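Long-range contacts in adenosine deaminase 1 (Arthrobacter aurescens, PDB 3RYS), which probably catalyses the zinc-dependent hydrolytic deamination of adenine to hypoxanthine and ammonium in purine salvage: residues A[97-102]-A[135-140]; A[84-89]-A[286-291]. One frame throughout, in Å; residues are numbered along the deposited sequence.

In the fold
From the N terminus, strand 15-17 opens the parallel sheet of the TIM barrel and helix 76-92 carries the first segment of contact 2. The next element, strand 95-102, supplies the first segment of contact 1. Three helices then lead to strand 135-143, where contact 1 closes a loop of 32 intervening residues. Contact 2 closes only at 286-291, after 196 intervening residues, and so encloses contact 1 without crossing it. Contact 1 joins two neighbouring barrel strands; contact 2 joins two elements outside the sheet, near its first strands. They meet where Tyr86 and Leu87 of the helix pack on Ala98, Ile100 and Thr136, with Ala98 CB 3.7 Å from Tyr86 OH.

Contact 1. Residues A[97-102]-A[135-140]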
# COMPACT_ATOMS: atom_id res chain seq x y z
N HIS A 97 5.12 -2.29 11.76
CA HIS A 97 5.67 -3.05 10.66
C HIS A 97 5.07 -2.52 9.36
O HIS A 97 3.86 -2.31 9.27
CB HIS A 97 5.35 -4.53 10.83
CG HIS A 97 5.90 -5.41 9.76
ND1 HIS A 97 5.16 -5.80 8.66
CD2 HIS A 97 7.11 -5.99 9.61
CE1 HIS A 97 5.89 -6.57 7.88
NE2 HIS A 97 7.08 -6.71 8.44
N ALA A 98 5.93 -2.31 8.37
CA ALA A 98 5.49 -1.73 7.11
C ALA A 98 5.99 -2.54 5.93
O ALA A 98 7.19 -2.74 5.78
CB ALA A 98 5.96 -0.28 7.01
N GLU A 99 5.07 -3.01 5.10
CA GLU A 99 5.45 -3.70 3.88
C GLU A 99 5.17 -2.80 2.69
O GLU A 99 4.03 -2.56 2.31
CB GLU A 99 4.75 -5.06 3.77
CG GLU A 99 5.30 -6.06 4.79
CD GLU A 99 4.61 -7.41 4.77
OE1 GLU A 99 4.07 -7.80 3.71
OE2 GLU A 99 4.62 -8.09 5.82
N ILE A 100 6.25 -2.28 2.11
CA ILE A 100 6.19 -1.11 1.25
C ILE A 100 6.32 -1.42 -0.23
O ILE A 100 7.25 -2.10 -0.66
CB ILE A 100 7.29 -0.12 1.66
CG1 ILE A 100 7.11 0.28 3.13
CG2 ILE A 100 7.28 1.11 0.76
CD1 ILE A 100 8.37 0.79 3.79
N MET A 101 5.38 -0.90 -1.01
CA MET A 101 5.43 -1.06 -2.46
C MET A 101 6.21 0.06 -3.15
O MET A 101 6.35 1.18 -2.63
CB MET A 101 4.03 -1.16 -3.06
CG MET A 101 3.56 -2.58 -3.28
SD MET A 101 1.87 -2.66 -3.90
CE MET A 101 0.94 -2.41 -2.40
N MET A 102 6.71 -0.26 -4.33
CA MET A 102 7.50 0.66 -5.11
C MET A 102 7.29 0.29 -6.56
O MET A 102 7.19 -0.90 -6.89
CB MET A 102 8.96 0.50 -4.70
CG MET A 102 9.97 1.00 -5.71
SD MET A 102 11.62 0.47 -5.19
CE MET A 102 12.61 1.19 -6.49
N SER A 135 9.70 -2.56 11.51
CA SER A 135 10.12 -3.67 10.65
C SER A 135 9.65 -3.40 9.23
O SER A 135 8.55 -2.87 9.04
CB SER A 135 9.50 -4.98 11.13
OG SER A 135 10.02 -5.36 12.39
N THR A 136 10.45 -3.76 8.24
CA THR A 136 10.08 -3.43 6.86
C THR A 136 10.37 -4.52 5.84
O THR A 136 11.35 -5.26 5.97
CB THR A 136 10.77 -2.13 6.40
OG1 THR A 136 12.19 -2.29 6.45
CG2 THR A 136 10.35 -0.96 7.27
N LEU A 137 9.51 -4.60 4.83
CA LEU A 137 9.74 -5.44 3.66
C LEU A 137 9.55 -4.61 2.39
O LEU A 137 8.66 -3.76 2.32
CB LEU A 137 8.81 -6.66 3.65
CG LEU A 137 9.19 -7.86 4.52
CD1 LEU A 137 10.68 -8.20 4.41
CD2 LEU A 137 8.80 -7.64 5.97
N LEU A 138 10.40 -4.84 1.40
CA LEU A 138 10.30 -4.11 0.14
C LEU A 138 9.59 -4.95 -0.91
O LEU A 138 10.00 -6.08 -1.19
CB LEU A 138 11.68 -3.67 -0.35
CG LEU A 138 11.68 -2.72 -1.55
CD1 LEU A 138 10.67 -1.60 -1.35
CD2 LEU A 138 13.07 -2.17 -1.81
N ILE A 139 8.54 -4.40 -1.49
CA ILE A 139 7.79 -5.09 -2.52
C ILE A 139 7.85 -4.32 -3.83
O ILE A 139 7.43 -3.17 -3.91
CB ILE A 139 6.32 -5.28 -2.12
CG1 ILE A 139 6.21 -6.36 -1.04
CG2 ILE A 139 5.47 -5.67 -3.32
CD1 ILE A 139 4.79 -6.74 -0.72
N ALA A 140 8.40 -4.95 -4.86
CA ALA A 140 8.44 -4.35 -6.18
C ALA A 140 7.10 -4.56 -6.87
O ALA A 140 6.68 -5.71 -7.10
CB ALA A 140 9.57 -4.93 -7.01
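Residues His97 to Met102 pair in parallel with Ser135 to Ala140, neighbouring strands of the TIM barrel joined by a helical beta-alpha-beta crossover. The segment axes approach to 4.7 Å at 10°, and Ala98 and Ile100 each donate a backbone bond to one residue flanking their partner and accept one from the other. Two of these are nearly straight: Ala98 N to Ser135 O and Ile100 N to Leu137 O, both 2.8 Å. Met102 N donates only weakly to Ile139 O.

The denser packing lies on the face carrying His97, Glu99, Met101, Leu137 and Ile139. Met101 and Ile139 run side by side, CG to CG2 at 3.6 Å, and Met101 continues toward His21 and His199 of the zinc site, its side chain about 5 Å from the metal at nearest atoms. Glu99 CG lies against Leu137 CB at 3.7 Å, while its carboxylate is held by a salt bridge to Arg220 and a bond from the backbone N of Phe319. With CG anti to the backbone N (chi1 -179°), the His97 ring leans toward the other strand and meets Leu137 CD2 at its edge. Replacing this imidazole by the methyl of an alanine is likely to open a gap beside Leu137 CD2 and let that leucine branch turn more freely.

Packing across the strands is looser on the other face, which helices 76-92 and 114-125 cover. Thr136, partly exposed, sends its hydroxyl to Ser128, and its methyl CG2 stands 4.4 Å from Ala98 CB.

Contact 2. Residues A[84-89]-A[286-291]; sequences RAYLER and GGYVDD
On the helical layer outside the TIM-barrel sheet, a salt-bridge network joins helix 76-92 to the start of helix 289-300, with Arg89 reaching Asp290 and Asp291 across the face of Tyr288. Arg89 does most of the work. Its chain bends at chi2 (59°), laying the aliphatic part on the tyrosine before the guanidinium goes on to the acids. CG sits over the middle of the Tyr288 ring in a CH-pi contact, 3.5 Å from the centroid and 7° off the normal. Farther out, the guanidinium stacks on the same ring, offset toward the CD1 side; the two centres are 4.5 Å apart and the planes are inclined by 29°.

The guanidinium grips Asp290 end-on. NH1 bonds to OD2 at 2.9 Å and NH2 to the same oxygen at 3.2 Å. NH2 uses the syn lone pair of OD2, whereas NH1 comes in on the syn side but well out of the carboxylate plane; OD2 lies close to the guanidinium plane in both bonds. A weak bond from NH2 to Asp290 OD1 adds to this hold. NH2 also forms a salt bridge with Asp291 OD2 at 3.3 Å. Both acids lie in the first turn of their helix, where the positive end of the helix dipole would probably help stabilise their charge; Arg89 may also ease the approach of Asp291 OD1 to Glu294.

On the inner, buried side, Tyr86 and Tyr288 meet by their ring edges, Tyr86 CD1 to Tyr288 CE2 at 4.2 Å. Tyr86 OH bonds to Glu17.

Tyr288 occupies the N-cap position, and three residues on the Asp291 carboxylate turns back to the backbone: Tyr288 N donates to the anti lone pair of Asp291 OD2 at 2.9 Å.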
# COMPACT_ATOMS: atom_id res chain seq x y z
N ARG A 84 12.33 7.76 4.34
CA ARG A 84 12.51 8.10 5.74
C ARG A 84 11.41 9.01 6.25
O ARG A 84 11.03 8.94 7.42
CB ARG A 84 13.89 8.74 5.97
CG ARG A 84 14.99 7.70 6.17
CD ARG A 84 16.39 8.28 6.11
NE ARG A 84 17.37 7.23 6.35
CZ ARG A 84 18.66 7.29 6.01
NH1 ARG A 84 19.14 8.37 5.41
NH2 ARG A 84 19.46 6.26 6.28
N ALA A 85 10.90 9.86 5.37
CA ALA A 85 9.85 10.79 5.75
C ALA A 85 8.57 10.03 6.04
O ALA A 85 7.77 10.43 6.89
CB ALA A 85 9.62 11.83 4.65
N TYR A 86 8.37 8.92 5.34
CA TYR A 86 7.23 8.06 5.59
C TYR A 86 7.43 7.23 6.86
O TYR A 86 6.55 7.18 7.71
CB TYR A 86 6.95 7.12 4.41
CG TYR A 86 6.14 5.92 4.83
CD1 TYR A 86 4.78 6.04 5.11
CD2 TYR A 86 6.73 4.68 5.01
CE1 TYR A 86 4.04 4.95 5.52
CE2 TYR A 86 6.00 3.59 5.41
CZ TYR A 86 4.65 3.73 5.67
OH TYR A 86 3.92 2.63 6.08
N LEU A 87 8.58 6.58 6.96
CA LEU A 87 8.87 5.73 8.12
C LEU A 87 8.73 6.53 9.41
O LEU A 87 8.22 6.02 10.41
CB LEU A 87 10.26 5.11 8.01
CG LEU A 87 10.46 4.07 6.90
CD1 LEU A 87 11.94 3.76 6.69
CD2 LEU A 87 9.69 2.81 7.21
N GLU A 88 9.17 7.78 9.38
CA GLU A 88 9.08 8.67 10.53
C GLU A 88 7.62 8.96 10.89
O GLU A 88 7.21 8.82 12.05
CB GLU A 88 9.84 9.97 10.25
CG GLU A 88 9.77 11.00 11.37
CD GLU A 88 10.32 12.36 10.96
OE1 GLU A 88 10.88 12.47 9.85
OE2 GLU A 88 10.19 13.32 11.75
N ARG A 89 6.83 9.34 9.89
CA ARG A 89 5.41 9.64 10.11
C ARG A 89 4.60 8.39 10.44
O ARG A 89 3.72 8.41 11.30
CB ARG A 89 4.82 10.38 8.90
CG ARG A 89 3.34 10.65 9.00
CD ARG A 89 2.97 11.49 10.23
NE ARG A 89 1.53 11.71 10.31
CZ ARG A 89 0.66 10.82 10.77
NH1 ARG A 89 1.08 9.64 11.20
NH2 ARG A 89 -0.64 11.10 10.80
N GLY A 286 -5.00 12.44 1.93
CA GLY A 286 -5.15 13.25 3.13
C GLY A 286 -5.12 12.52 4.46
O GLY A 286 -5.90 12.83 5.36
N GLY A 287 -4.22 11.55 4.60
CA GLY A 287 -4.13 10.81 5.84
C GLY A 287 -3.37 9.50 5.79
O GLY A 287 -3.36 8.79 4.78
N TYR A 288 -2.72 9.19 6.91
CA TYR A 288 -1.98 7.95 7.06
C TYR A 288 -2.87 6.89 7.70
O TYR A 288 -4.07 7.10 7.86
CB TYR A 288 -0.69 8.20 7.85
CG TYR A 288 0.27 9.09 7.08
CD1 TYR A 288 0.05 10.46 6.97
CD2 TYR A 288 1.38 8.55 6.45
CE1 TYR A 288 0.92 11.27 6.26
CE2 TYR A 288 2.25 9.35 5.73
CZ TYR A 288 2.02 10.70 5.64
OH TYR A 288 2.90 11.49 4.92
N VAL A 289 -2.31 5.74 8.07
CA VAL A 289 -3.14 4.67 8.62
C VAL A 289 -3.92 5.15 9.84
O VAL A 289 -5.13 4.91 9.94
CB VAL A 289 -2.32 3.41 8.95
CG1 VAL A 289 -1.38 3.67 10.12
CG2 VAL A 289 -3.25 2.25 9.27
N ASP A 290 -3.25 5.85 10.75
CA ASP A 290 -3.91 6.33 11.96
C ASP A 290 -5.03 7.30 11.63
O ASP A 290 -6.01 7.40 12.36
CB ASP A 290 -2.90 6.97 12.93
CG ASP A 290 -2.24 8.22 12.36
OD1 ASP A 290 -2.64 9.34 12.76
OD2 ASP A 290 -1.33 8.08 11.51
N ASP A 291 -4.89 8.02 10.51
CA ASP A 291 -5.95 8.89 10.03
C ASP A 291 -7.11 8.06 9.50
O ASP A 291 -8.27 8.43 9.69
CB ASP A 291 -5.43 9.83 8.94
CG ASP A 291 -4.52 10.91 9.49
OD1 ASP A 291 -4.91 11.58 10.47
OD2 ASP A 291 -3.41 11.08 8.94